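Local coordinates for putative curved DNA-binding protein (Chaetomium thermophilum var. thermophilum DSM 1495, PDB 4IPA) that is an Arx1 protein with a methionine aminopeptidase-like fold, probably acting in ribosome biogenesis and perhaps able to bind DNA, at residues Gln59-Met64 against Leu306-Asp311; Pro84-Pro89 against Pro95-Arg100; Arg100-Glu105 against Glu268-Leu273; Ser288-Ser293 against Glu312-Ser317. All blocks are in the same frame, centred on the assembly; numbering follows the deposited sequence.

Contact 1: Gln59-Met64 against Leu306-Asp311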
loop_
_atom_site.group_PDB
_atom_site.type_symbol
_atom_site.label_atom_id
_atom_site.label_comp_id
_atom_site.label_asym_id
_atom_site.label_seq_id
_atom_site.Cartn_x
_atom_site.Cartn_y
_atom_site.Cartn_z
ATOM N N GLN A 59 -18.871 3.401 0.168
ATOM C CA GLN A 59 -19.335 2.194 0.853
ATOM C C GLN A 59 -18.225 1.545 1.679
ATOM O O GLN A 59 -18.466 1.052 2.788
ATOM C CB GLN A 59 -19.922 1.186 -0.136
ATOM C CG GLN A 59 -20.503 -0.069 0.525
ATOM C CD GLN A 59 -21.577 0.244 1.572
ATOM O OE1 GLN A 59 -22.259 1.264 1.500
ATOM N NE2 GLN A 59 -21.713 -0.633 2.552
ATOM N N GLY A 60 -17.012 1.549 1.136
ATOM C CA GLY A 60 -15.873 0.992 1.846
ATOM C C GLY A 60 -15.642 1.771 3.125
ATOM O O GLY A 60 -15.427 1.174 4.189
ATOM N N ASP A 61 -15.710 3.100 3.023
ATOM C CA ASP A 61 -15.463 3.966 4.171
ATOM C C ASP A 61 -16.522 3.763 5.253
ATOM O O ASP A 61 -16.216 3.764 6.442
ATOM C CB ASP A 61 -15.362 5.437 3.744
ATOM C CG ASP A 61 -14.048 5.749 3.018
ATOM O OD1 ASP A 61 -13.120 4.909 3.081
ATOM O OD2 ASP A 61 -13.943 6.831 2.389
ATOM N N LYS A 62 -17.752 3.589 4.814
ATOM C CA LYS A 62 -18.855 3.309 5.680
ATOM C C LYS A 62 -18.674 1.984 6.405
ATOM O O LYS A 62 -18.813 1.924 7.573
ATOM C CB LYS A 62 -20.170 3.382 4.924
ATOM C CG LYS A 62 -21.314 2.661 5.568
ATOM C CD LYS A 62 -22.501 2.574 4.655
ATOM C CE LYS A 62 -23.765 2.886 5.394
ATOM N NZ LYS A 62 -24.801 1.942 4.963
ATOM N N LEU A 63 -18.356 0.947 5.688
ATOM C CA LEU A 63 -18.010 -0.307 6.279
ATOM C C LEU A 63 -16.913 -0.245 7.309
ATOM O O LEU A 63 -16.993 -0.908 8.287
ATOM C CB LEU A 63 -17.592 -1.244 5.218
ATOM C CG LEU A 63 -18.819 -1.928 4.783
ATOM C CD1 LEU A 63 -18.626 -2.462 3.397
ATOM C CD2 LEU A 63 -18.947 -3.021 5.808
ATOM N N MET A 64 -15.892 0.541 7.046
ATOM C CA MET A 64 -14.784 0.689 7.920
ATOM C C MET A 64 -15.213 1.287 9.226
ATOM O O MET A 64 -14.817 0.862 10.269
ATOM C CB MET A 64 -13.746 1.585 7.294
ATOM C CG MET A 64 -12.522 1.840 8.122
ATOM S SD MET A 64 -11.426 0.433 8.167
ATOM C CE MET A 64 -10.612 0.608 6.643
ATOM N N LEU A 306 -10.222 13.895 0.831
ATOM C CA LEU A 306 -11.092 15.071 0.943
ATOM C C LEU A 306 -12.586 14.725 0.868
ATOM O O LEU A 306 -13.414 15.411 1.452
ATOM C CB LEU A 306 -10.765 16.090 -0.141
ATOM C CG LEU A 306 -9.398 16.778 -0.152
ATOM C CD1 LEU A 306 -9.389 17.835 -1.267
ATOM C CD2 LEU A 306 -9.065 17.409 1.180
ATOM N N ARG A 307 -12.942 13.685 0.128
ATOM C CA ARG A 307 -14.349 13.299 0.060
ATOM C C ARG A 307 -14.882 12.846 1.424
ATOM O O ARG A 307 -16.085 12.769 1.623
ATOM C CB ARG A 307 -14.591 12.198 -0.979
ATOM C CG ARG A 307 -16.066 12.048 -1.343
ATOM C CD ARG A 307 -16.574 10.603 -1.258
ATOM N NE ARG A 307 -16.608 10.070 0.106
ATOM C CZ ARG A 307 -15.864 9.043 0.514
ATOM N NH1 ARG A 307 -15.035 8.450 -0.347
ATOM N NH2 ARG A 307 -15.951 8.599 1.766
ATOM N N GLN A 308 -13.988 12.558 2.366
ATOM C CA GLN A 308 -14.426 12.065 3.664
ATOM C C GLN A 308 -14.862 13.189 4.576
ATOM O O GLN A 308 -15.558 12.948 5.561
ATOM C CB GLN A 308 -13.322 11.264 4.352
ATOM C CG GLN A 308 -13.184 9.840 3.850
ATOM C CD GLN A 308 -11.939 9.161 4.400
ATOM O OE1 GLN A 308 -10.815 9.609 4.154
ATOM N NE2 GLN A 308 -12.136 8.078 5.163
ATOM N N LEU A 309 -14.437 14.409 4.265
ATOM C CA LEU A 309 -14.729 15.548 5.138
ATOM C C LEU A 309 -16.219 15.882 5.104
ATOM O O LEU A 309 -16.929 15.438 4.209
ATOM C CB LEU A 309 -13.892 16.764 4.744
ATOM C CG LEU A 309 -12.386 16.562 4.908
ATOM C CD1 LEU A 309 -11.628 17.857 4.631
ATOM C CD2 LEU A 309 -12.086 16.075 6.298
ATOM N N GLU A 310 -16.679 16.664 6.079
ATOM C CA GLU A 310 -18.097 17.011 6.208
ATOM C C GLU A 310 -18.658 17.785 5.021
ATOM O O GLU A 310 -19.807 17.585 4.643
ATOM C CB GLU A 310 -18.350 17.822 7.487
ATOM C CG GLU A 310 -18.139 17.062 8.786
ATOM C CD GLU A 310 -18.358 17.934 10.020
ATOM O OE1 GLU A 310 -19.053 18.969 9.911
ATOM O OE2 GLU A 310 -17.829 17.590 11.102
ATOM N N ASP A 311 -17.856 18.684 4.454
ATOM C CA ASP A 311 -18.332 19.556 3.377
ATOM C C ASP A 311 -17.280 19.787 2.288
ATOM O O ASP A 311 -16.231 20.375 2.554
ATOM C CB ASP A 311 -18.787 20.911 3.940
ATOM C CG ASP A 311 -19.306 21.843 2.859
ATOM O OD1 ASP A 311 -18.492 22.538 2.207
ATOM O OD2 ASP A 311 -20.535 21.877 2.649
HETATM O O HOH W 1 -12.298 7.137 0.155
#
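A salt bridge between Asp61 and Arg307 ties the middle of helix 53-69 to the short 3-10 turn that follows strand 304-305. One carboxylate oxygen does the work: Asp61 OD2 lies 2.7 Å from Arg307 NH2, in a bond of 160° at the hydrogen that uses the anti lone pair of OD2 and runs in the guanidinium plane. Arg307 NH1 adds a weak bond to Asp61 OD2, 3.4 Å away, and the two flat groups are turned 41° against each other. Bends at chi2 and chi3 bring the guanidinium edge round to the acid. A water donates to Asp61 OD2 at 2.8 Å and accepts from Arg307 NH1 at 3.1 Å, closing a small ring beside the bridge. The Gln308 side chain crosses that of Asp61 at about a right angle, its CG 3.4 Å from Asp61 OD2, while its OE1 is bonded to Ser305 N. An asparagine in place of Asp61 would probably leave the Arg307 guanidinium without its charged mate and freer to turn. The other oxygen, Asp61 OD1, accepts a bond from Thr85 OG1, so the buried acid joins three elements. Phe81 of strand 79-88 packs on Asp61 and Gln308, and beyond the turn Leu309 lies against helices 286-299 and 312-324.

Contact 2: Pro84-Pro89 against Pro95-Arg100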
loop_
_atom_site.group_PDB
_atom_site.type_symbol
_atom_site.label_atom_id
_atom_site.label_comp_id
_atom_site.label_asym_id
_atom_site.label_seq_id
_atom_site.Cartn_x
_atom_site.Cartn_y
_atom_site.Cartn_z
ATOM N N PRO A 84 -7.892 5.841 3.597
ATOM C CA PRO A 84 -9.219 5.870 2.980
ATOM C C PRO A 84 -9.385 4.719 1.990
ATOM O O PRO A 84 -8.390 4.234 1.448
ATOM C CB PRO A 84 -9.211 7.199 2.216
ATOM C CG PRO A 84 -7.780 7.439 1.918
ATOM C CD PRO A 84 -7.060 6.975 3.159
ATOM N N THR A 85 -10.621 4.280 1.776
ATOM C CA THR A 85 -10.908 3.309 0.736
ATOM C C THR A 85 -10.593 3.932 -0.616
ATOM O O THR A 85 -11.101 4.997 -0.952
ATOM C CB THR A 85 -12.392 2.923 0.720
ATOM O OG1 THR A 85 -12.759 2.324 1.968
ATOM C CG2 THR A 85 -12.663 1.945 -0.409
ATOM N N THR A 86 -9.735 3.295 -1.395
ATOM C CA THR A 86 -9.437 3.844 -2.708
ATOM C C THR A 86 -9.554 2.743 -3.743
ATOM O O THR A 86 -9.302 1.576 -3.454
ATOM C CB THR A 86 -8.032 4.460 -2.778
ATOM O OG1 THR A 86 -7.068 3.455 -2.448
ATOM C CG2 THR A 86 -7.912 5.654 -1.829
ATOM N N VAL A 87 -9.930 3.121 -4.953
ATOM C CA VAL A 87 -10.191 2.157 -6.005
ATOM C C VAL A 87 -9.626 2.735 -7.286
ATOM O O VAL A 87 -10.178 3.675 -7.837
ATOM C CB VAL A 87 -11.701 1.887 -6.117
ATOM C CG1 VAL A 87 -12.027 1.017 -7.328
ATOM C CG2 VAL A 87 -12.208 1.239 -4.820
ATOM N N SER A 88 -8.502 2.182 -7.736
ATOM C CA SER A 88 -7.716 2.812 -8.788
ATOM C C SER A 88 -7.715 2.009 -10.083
ATOM O O SER A 88 -7.316 0.842 -10.096
ATOM C CB SER A 88 -6.280 3.044 -8.313
ATOM O OG SER A 88 -6.284 3.706 -7.064
ATOM N N PRO A 89 -8.174 2.640 -11.181
ATOM C CA PRO A 89 -8.173 1.983 -12.497
ATOM C C PRO A 89 -6.766 1.631 -13.007
ATOM O O PRO A 89 -5.759 1.880 -12.331
ATOM C CB PRO A 89 -8.836 3.012 -13.420
ATOM C CG PRO A 89 -9.661 3.891 -12.501
ATOM C CD PRO A 89 -8.842 3.951 -11.207
ATOM N N PRO A 95 -3.288 6.206 -5.076
ATOM C CA PRO A 95 -4.594 5.629 -4.723
ATOM C C PRO A 95 -5.710 6.632 -5.030
ATOM O O PRO A 95 -5.612 7.779 -4.603
ATOM C CB PRO A 95 -4.482 5.396 -3.211
ATOM C CG PRO A 95 -3.019 5.282 -2.948
ATOM C CD PRO A 95 -2.323 6.160 -3.961
ATOM N N TYR A 96 -6.746 6.189 -5.743
ATOM C CA TYR A 96 -7.787 7.060 -6.266
ATOM C C TYR A 96 -9.024 7.110 -5.356
ATOM O O TYR A 96 -9.536 6.071 -4.936
ATOM C CB TYR A 96 -8.186 6.574 -7.665
ATOM C CG TYR A 96 -9.056 7.529 -8.447
ATOM C CD1 TYR A 96 -8.670 8.850 -8.641
ATOM C CD2 TYR A 96 -10.245 7.102 -9.020
ATOM C CE1 TYR A 96 -9.467 9.732 -9.369
ATOM C CE2 TYR A 96 -11.041 7.967 -9.743
ATOM C CZ TYR A 96 -10.646 9.285 -9.921
ATOM O OH TYR A 96 -11.442 10.152 -10.651
ATOM N N THR A 97 -9.505 8.318 -5.063
ATOM C CA THR A 97 -10.686 8.495 -4.208
ATOM C C THR A 97 -11.310 9.884 -4.425
ATOM O O THR A 97 -11.132 10.791 -3.619
ATOM C CB THR A 97 -10.368 8.238 -2.701
ATOM O OG1 THR A 97 -11.438 8.717 -1.876
ATOM C CG2 THR A 97 -9.075 8.926 -2.287
ATOM N N PRO A 98 -12.068 10.038 -5.525
ATOM C CA PRO A 98 -12.470 11.354 -6.039
ATOM C C PRO A 98 -13.608 12.038 -5.271
ATOM O O PRO A 98 -14.289 11.410 -4.458
ATOM C CB PRO A 98 -12.899 11.040 -7.471
ATOM C CG PRO A 98 -13.447 9.655 -7.391
ATOM C CD PRO A 98 -12.625 8.937 -6.329
ATOM N N LEU A 99 -13.803 13.330 -5.532
ATOM C CA LEU A 99 -14.924 14.077 -4.934
ATOM C C LEU A 99 -16.255 13.760 -5.607
ATOM O O LEU A 99 -16.314 13.530 -6.813
ATOM C CB LEU A 99 -14.682 15.575 -5.002
ATOM C CG LEU A 99 -13.471 16.081 -4.219
ATOM C CD1 LEU A 99 -13.428 17.597 -4.228
ATOM C CD2 LEU A 99 -13.522 15.552 -2.791
ATOM N N ARG A 100 -17.322 13.756 -4.825
ATOM C CA ARG A 100 -18.661 13.596 -5.387
ATOM C C ARG A 100 -19.061 14.800 -6.248
ATOM O O ARG A 100 -19.753 14.638 -7.258
ATOM C CB ARG A 100 -19.709 13.337 -4.291
ATOM C CG ARG A 100 -21.079 12.986 -4.852
ATOM C CD ARG A 100 -21.973 12.273 -3.842
ATOM N NE ARG A 100 -21.659 10.853 -3.702
ATOM C CZ ARG A 100 -21.892 9.930 -4.633
ATOM N NH1 ARG A 100 -22.428 10.270 -5.796
ATOM N NH2 ARG A 100 -21.576 8.661 -4.405
HETATM O O HOH W 1 -12.298 7.137 0.155
#
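Ser88 carries OG beside its own backbone N, anti to the carbonyl carbon (chi1 -51°), a setting that presents OG to Tyr96 N, which donates to it over 2.9 Å. Thr86 holds OG1 between its N and carbonyl carbon (chi1 58°), which places CG2 against Thr97 CG2, 3.5 Å away, and lays OG1 beside Pro95 CB at 3.3 Å. The hydroxyl of Thr86 is bonded to Gln119 O. Between these side chains the backbones meet once, Val87 N to Tyr96 O at 3.0 Å. The pairing lies on strand 79-88, an outer strand of the three-stranded antiparallel sheet in this M24 (pita-bread) domain: strand 115-124 pairs with one edge, while the irregular 95-100 segment passes across the other, touching it through Pro95 to Thr97 before leading away. An alanine at Ser88 would probably strip Tyr96 N of its acceptor and let this end of the loop shift. Tyr96 turns its ring edge to Val87 O, while Pro98 CD sits 3.9 Å above one face; Tyr96 OH is bonded to Glu105. At the far end a water donates to Thr85 O and accepts from Thr97 OG1, also bonded to Ser305 OG.

Contact 3: Arg100-Glu105 against Glu268-Leu273. With SO4 (sulfate ion), chain E.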
loop_
_atom_site.group_PDB
_atom_site.type_symbol
_atom_site.label_atom_id
_atom_site.label_comp_id
_atom_site.label_asym_id
_atom_site.label_seq_id
_atom_site.Cartn_x
_atom_site.Cartn_y
_atom_site.Cartn_z
ATOM N N ARG A 100 -17.322 13.756 -4.825
ATOM C CA ARG A 100 -18.661 13.596 -5.387
ATOM C C ARG A 100 -19.061 14.800 -6.248
ATOM O O ARG A 100 -19.753 14.638 -7.258
ATOM C CB ARG A 100 -19.709 13.337 -4.291
ATOM C CG ARG A 100 -21.079 12.986 -4.852
ATOM C CD ARG A 100 -21.973 12.273 -3.842
ATOM N NE ARG A 100 -21.659 10.853 -3.702
ATOM C CZ ARG A 100 -21.892 9.930 -4.633
ATOM N NH1 ARG A 100 -22.428 10.270 -5.796
ATOM N NH2 ARG A 100 -21.576 8.661 -4.405
ATOM N N SER A 101 -18.597 15.991 -5.864
ATOM C CA SER A 101 -18.923 17.235 -6.574
ATOM C C SER A 101 -18.088 17.483 -7.838
ATOM O O SER A 101 -18.352 18.425 -8.582
ATOM C CB SER A 101 -18.779 18.437 -5.635
ATOM O OG SER A 101 -17.421 18.602 -5.234
ATOM N N ASP A 102 -17.058 16.673 -8.054
ATOM C CA ASP A 102 -16.379 16.655 -9.355
ATOM C C ASP A 102 -17.174 15.701 -10.229
ATOM O O ASP A 102 -16.941 14.493 -10.208
ATOM C CB ASP A 102 -14.934 16.167 -9.218
ATOM C CG ASP A 102 -13.997 17.250 -8.711
ATOM O OD1 ASP A 102 -14.376 18.441 -8.733
ATOM O OD2 ASP A 102 -12.874 16.912 -8.308
ATOM N N GLU A 103 -18.133 16.246 -10.973
ATOM C CA GLU A 103 -19.136 15.435 -11.657
ATOM C C GLU A 103 -18.561 14.370 -12.584
ATOM O O GLU A 103 -19.003 13.229 -12.559
ATOM C CB GLU A 103 -20.114 16.318 -12.431
ATOM C CG GLU A 103 -21.247 16.870 -11.589
ATOM C CD GLU A 103 -22.143 17.815 -12.377
ATOM O OE1 GLU A 103 -22.006 17.866 -13.623
ATOM O OE2 GLU A 103 -22.976 18.506 -11.747
ATOM N N LYS A 104 -17.588 14.741 -13.403
ATOM C CA LYS A 104 -17.004 13.793 -14.345
ATOM C C LYS A 104 -16.245 12.655 -13.629
ATOM O O LYS A 104 -16.443 11.466 -13.927
ATOM C CB LYS A 104 -16.087 14.507 -15.352
ATOM C CG LYS A 104 -15.421 13.543 -16.355
ATOM C CD LYS A 104 -14.085 14.074 -16.907
ATOM C CE LYS A 104 -13.476 13.096 -17.918
ATOM N NZ LYS A 104 -13.583 11.657 -17.489
ATOM N N GLU A 105 -15.383 13.015 -12.684
ATOM C CA GLU A 105 -14.640 12.004 -11.938
ATOM C C GLU A 105 -15.583 11.078 -11.172
ATOM O O GLU A 105 -15.407 9.867 -11.184
ATOM C CB GLU A 105 -13.632 12.649 -10.981
ATOM C CG GLU A 105 -12.453 13.331 -11.673
ATOM C CD GLU A 105 -11.301 13.604 -10.693
ATOM O OE1 GLU A 105 -10.766 12.615 -10.124
ATOM O OE2 GLU A 105 -10.943 14.800 -10.483
ATOM N N GLU A 268 -4.244 14.583 -14.319
ATOM C CA GLU A 268 -4.981 15.839 -14.139
ATOM C C GLU A 268 -6.138 15.762 -13.139
ATOM O O GLU A 268 -6.743 16.778 -12.799
ATOM C CB GLU A 268 -5.469 16.377 -15.500
ATOM C CG GLU A 268 -4.339 16.699 -16.490
ATOM C CD GLU A 268 -4.836 17.063 -17.899
ATOM O OE1 GLU A 268 -5.525 16.227 -18.546
ATOM O OE2 GLU A 268 -4.519 18.182 -18.363
ATOM N N GLN A 269 -6.445 14.565 -12.662
ATOM C CA GLN A 269 -7.456 14.422 -11.622
ATOM C C GLN A 269 -7.062 15.202 -10.371
ATOM O O GLN A 269 -5.888 15.373 -10.070
ATOM C CB GLN A 269 -7.707 12.952 -11.273
ATOM C CG GLN A 269 -8.352 12.158 -12.403
ATOM C CD GLN A 269 -7.334 11.675 -13.427
ATOM O OE1 GLN A 269 -6.121 11.822 -13.231
ATOM N NE2 GLN A 269 -7.825 11.090 -14.528
ATOM N N ARG A 270 -8.067 15.701 -9.671
ATOM C CA ARG A 270 -7.858 16.457 -8.457
ATOM C C ARG A 270 -7.182 15.594 -7.372
ATOM O O ARG A 270 -7.584 14.455 -7.125
ATOM C CB ARG A 270 -9.217 16.954 -7.991
ATOM C CG ARG A 270 -9.258 17.629 -6.649
ATOM C CD ARG A 270 -10.692 18.077 -6.386
ATOM N NE ARG A 270 -10.686 19.513 -6.239
ATOM C CZ ARG A 270 -11.338 20.373 -7.000
ATOM N NH1 ARG A 270 -12.133 19.970 -7.984
ATOM N NH2 ARG A 270 -11.203 21.659 -6.737
ATOM N N ALA A 271 -6.143 16.137 -6.748
ATOM C CA ALA A 271 -5.514 15.497 -5.587
ATOM C C ALA A 271 -6.472 15.535 -4.397
ATOM O O ALA A 271 -6.774 16.625 -3.870
ATOM C CB ALA A 271 -4.230 16.213 -5.233
ATOM N N THR A 272 -6.954 14.368 -3.967
ATOM C CA THR A 272 -7.839 14.313 -2.805
ATOM C C THR A 272 -7.197 13.625 -1.618
ATOM O O THR A 272 -7.608 13.838 -0.477
ATOM C CB THR A 272 -9.176 13.627 -3.133
ATOM O OG1 THR A 272 -8.928 12.274 -3.549
ATOM C CG2 THR A 272 -9.918 14.405 -4.249
ATOM N N LEU A 273 -6.191 12.801 -1.879
ATOM C CA LEU A 273 -5.521 12.056 -0.818
ATOM C C LEU A 273 -4.483 12.924 -0.106
ATOM O O LEU A 273 -3.603 13.486 -0.741
ATOM C CB LEU A 273 -4.865 10.802 -1.396
ATOM C CG LEU A 273 -4.210 9.837 -0.407
ATOM C CD1 LEU A 273 -5.293 9.172 0.439
ATOM C CD2 LEU A 273 -3.402 8.792 -1.158
HETATM S S SO4 E . -12.442 24.332 -8.058
HETATM O O1 SO4 E . -12.713 23.493 -9.225
HETATM O O2 SO4 E . -11.185 23.924 -7.458
HETATM O O3 SO4 E . -12.343 25.734 -8.464
HETATM O O4 SO4 E . -13.525 24.188 -7.094
HETATM O O HOH W 2 -9.585 12.889 -7.663
#
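Asp102 and Arg270 form a salt bridge in which both carboxylate oxygens meet one nitrogen: Arg270 NH1 is 2.8 Å from Asp102 OD1 and donates to Asp102 OD2 over 3.2 Å, at 168° and on the syn lone pair. The planes are nearly coplanar (29°), the carboxylate lying at the guanidinium edge. A second acid takes the backbone of the same residue, Arg270 N donating to Glu105 OE2 over 3.1 Å at 167°. Water 2.7 Å from Glu105 OE1 and 2.6 Å from Arg270 O donates to both, so Glu105 reaches Arg270 on either side of its CA. Gln269 packs its CB 3.3 Å from Glu105 OE1.

Further out, Tyr96 OH is bonded to Glu105 OE1 and helps fix the carboxylate. The Arg270 chain leaves with CG anti to its N and runs straight until a bend at chi3; Leu99 packs against it. A sulfate, probably from the crystallisation liquor, lies between Arg270 and Lys316, though its very short approach to Arg270 makes that bond doubtful. This surface joint pins one loop residue by charge at its side chain and by hydrogen bonding at its backbone, and the arginine edge beside the acid may still attract an anion.

Contact 4: Ser288-Ser293 against Glu312-Ser317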
loop_
_atom_site.group_PDB
_atom_site.type_symbol
_atom_site.label_atom_id
_atom_site.label_comp_id
_atom_site.label_asym_id
_atom_site.label_seq_id
_atom_site.Cartn_x
_atom_site.Cartn_y
_atom_site.Cartn_z
ATOM N N SER A 288 -9.257 27.101 6.525
ATOM C CA SER A 288 -8.077 26.271 6.698
ATOM C C SER A 288 -8.018 25.697 8.111
ATOM O O SER A 288 -7.858 24.487 8.289
ATOM C CB SER A 288 -6.808 27.060 6.368
ATOM O OG SER A 288 -6.813 27.403 4.993
ATOM N N ARG A 289 -8.177 26.553 9.117
ATOM C CA ARG A 289 -8.096 26.084 10.496
ATOM C C ARG A 289 -9.232 25.124 10.790
ATOM O O ARG A 289 -9.086 24.166 11.555
ATOM C CB ARG A 289 -8.117 27.253 11.480
ATOM C CG ARG A 289 -6.936 28.193 11.312
ATOM C CD ARG A 289 -6.866 29.209 12.457
ATOM N NE ARG A 289 -7.979 30.154 12.426
ATOM C CZ ARG A 289 -7.969 31.296 11.746
ATOM N NH1 ARG A 289 -6.898 31.640 11.039
ATOM N NH2 ARG A 289 -9.026 32.097 11.776
ATOM N N LYS A 290 -10.371 25.393 10.170
ATOM C CA LYS A 290 -11.575 24.607 10.409
ATOM C C LYS A 290 -11.404 23.175 9.904
ATOM O O LYS A 290 -11.746 22.216 10.584
ATOM C CB LYS A 290 -12.774 25.274 9.726
ATOM C CG LYS A 290 -14.054 24.474 9.826
ATOM C CD LYS A 290 -15.226 25.220 9.193
ATOM C CE LYS A 290 -16.543 24.519 9.515
ATOM N NZ LYS A 290 -17.664 25.076 8.720
ATOM N N ILE A 291 -10.891 23.059 8.689
ATOM C CA ILE A 291 -10.641 21.780 8.047
ATOM C C ILE A 291 -9.485 21.087 8.777
ATOM O O ILE A 291 -9.497 19.873 8.984
ATOM C CB ILE A 291 -10.284 22.018 6.565
ATOM C CG1 ILE A 291 -11.559 22.301 5.766
ATOM C CG2 ILE A 291 -9.517 20.859 5.985
ATOM C CD1 ILE A 291 -12.664 21.339 6.055
ATOM N N TYR A 292 -8.501 21.880 9.183
ATOM C CA TYR A 292 -7.353 21.359 9.897
ATOM C C TYR A 292 -7.771 20.666 11.193
ATOM O O TYR A 292 -7.313 19.561 11.498
ATOM C CB TYR A 292 -6.368 22.475 10.218
ATOM C CG TYR A 292 -5.155 21.945 10.936
ATOM C CD1 TYR A 292 -5.148 21.804 12.317
ATOM C CD2 TYR A 292 -4.033 21.548 10.225
ATOM C CE1 TYR A 292 -4.044 21.301 12.974
ATOM C CE2 TYR A 292 -2.918 21.047 10.869
ATOM C CZ TYR A 292 -2.927 20.928 12.245
ATOM O OH TYR A 292 -1.825 20.419 12.873
ATOM N N SER A 293 -8.653 21.318 11.946
ATOM C CA SER A 293 -9.133 20.761 13.206
ATOM C C SER A 293 -10.034 19.570 12.987
ATOM O O SER A 293 -9.934 18.586 13.700
ATOM C CB SER A 293 -9.844 21.818 14.048
ATOM O OG SER A 293 -8.899 22.784 14.455
ATOM N N GLU A 312 -17.568 19.352 1.065
ATOM C CA GLU A 312 -16.564 19.423 0.001
ATOM C C GLU A 312 -16.136 20.845 -0.324
ATOM O O GLU A 312 -14.957 21.099 -0.594
ATOM C CB GLU A 312 -16.998 18.657 -1.260
ATOM C CG GLU A 312 -17.224 17.177 -0.999
ATOM C CD GLU A 312 -17.400 16.342 -2.259
ATOM O OE1 GLU A 312 -17.610 16.917 -3.348
ATOM O OE2 GLU A 312 -17.329 15.097 -2.149
ATOM N N ARG A 313 -17.075 21.781 -0.294
ATOM C CA ARG A 313 -16.709 23.176 -0.521
ATOM C C ARG A 313 -15.717 23.728 0.502
ATOM O O ARG A 313 -14.737 24.351 0.126
ATOM C CB ARG A 313 -17.944 24.073 -0.658
ATOM C CG ARG A 313 -18.273 24.371 -2.112
ATOM C CD ARG A 313 -19.621 25.047 -2.265
ATOM N NE ARG A 313 -19.697 26.269 -1.471
ATOM C CZ ARG A 313 -19.145 27.430 -1.811
ATOM N NH1 ARG A 313 -18.455 27.556 -2.944
ATOM N NH2 ARG A 313 -19.285 28.472 -1.006
ATOM N N ASP A 314 -15.971 23.511 1.786
ATOM C CA ASP A 314 -14.968 23.812 2.802
ATOM C C ASP A 314 -13.663 23.034 2.546
ATOM O O ASP A 314 -12.554 23.539 2.761
ATOM C CB ASP A 314 -15.500 23.485 4.210
ATOM C CG ASP A 314 -16.547 24.491 4.706
ATOM O OD1 ASP A 314 -16.638 25.579 4.118
ATOM O OD2 ASP A 314 -17.275 24.212 5.687
ATOM N N ALA A 315 -13.799 21.801 2.072
ATOM C CA ALA A 315 -12.627 20.954 1.899
ATOM C C ALA A 315 -11.710 21.618 0.880
ATOM O O ALA A 315 -10.518 21.782 1.132
ATOM C CB ALA A 315 -13.017 19.570 1.452
ATOM N N LYS A 316 -12.278 22.037 -0.250
ATOM C CA LYS A 316 -11.494 22.615 -1.343
ATOM C C LYS A 316 -10.885 23.960 -0.992
ATOM O O LYS A 316 -9.813 24.314 -1.475
ATOM C CB LYS A 316 -12.347 22.775 -2.598
ATOM C CG LYS A 316 -12.978 21.486 -3.062
ATOM C CD LYS A 316 -14.276 21.754 -3.807
ATOM C CE LYS A 316 -14.025 21.978 -5.277
ATOM N NZ LYS A 316 -15.317 22.122 -6.008
ATOM N N SER A 317 -11.576 24.709 -0.150
ATOM C CA SER A 317 -11.105 26.027 0.243
ATOM C C SER A 317 -9.951 25.936 1.236
ATOM O O SER A 317 -8.902 26.528 1.033
ATOM C CB SER A 317 -12.266 26.825 0.839
ATOM O OG SER A 317 -11.807 28.012 1.445
HETATM O O HOH W 3 -7.115 27.654 2.488
#
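Two helices, 288-293 and 312-317, cross at a signed angle of -109°, their axes 9.0 Å apart at closest approach. The backbones come nearest at Ile291 and Ala315, whose CA atoms are 6.5 Å apart. So steep a crossing confines the touch to a few residues around that point. Ile291, buried, carries the apolar part of the contact: its CG1, anti to the carbonyl carbon (chi1 -78°), lies over the other helix, 3.4 Å from Asp314 O. Ile291 CD1 continues to 4.0 Å from Asp314 CB and 4.2 Å from Ala315 N, so the branch packs on the backbone of a helical turn more than on side chains. At the outer side Lys290 stretches its fully extended chain obliquely across to Asp314, with NZ 3.2 Å from OD2 and approaching from above the carboxylate plane, 38° out of it. Asp314 was modelled in two conformers, so this salt bridge holds for one of them and is doubtful as a permanent tie. A water bridges the remaining edge, 2.5 Å from Ser288 OG and donating to Ser317 O. The Ser288 hydroxyl is bonded as well to Gly318 O and Glu321 OE1 of helix 312-324. Asp311 caps the N-terminus of helix 312-324 through Asp314 N, Thr287 of helix 286-299 packs on Asp314 and Ser317, and Phe328 of strand 328-330 lies against Ile291.

In the fold
All four contacts lie on the same side of the chain's centre, with contacts 2 and 3 closest, about 9 Å between centres, and contacts 2 and 4 farthest, about 19 Å. Contact 2 is local; contact 1 spans 242 residues and encloses both it and contact 3, while it interleaves with contact 4. Contacts 2 and 3 share Arg100 and follow the same loop. Contact 1 meets contact 2 at helix 53-69 and strand 79-88, and meets contact 4 through Leu309. Glu312 of contact 4 bonds to Arg100 N and Ser101. Together they knit helix 53-69, strand 79-88 and the loop after it to helices 286-299 and 312-324.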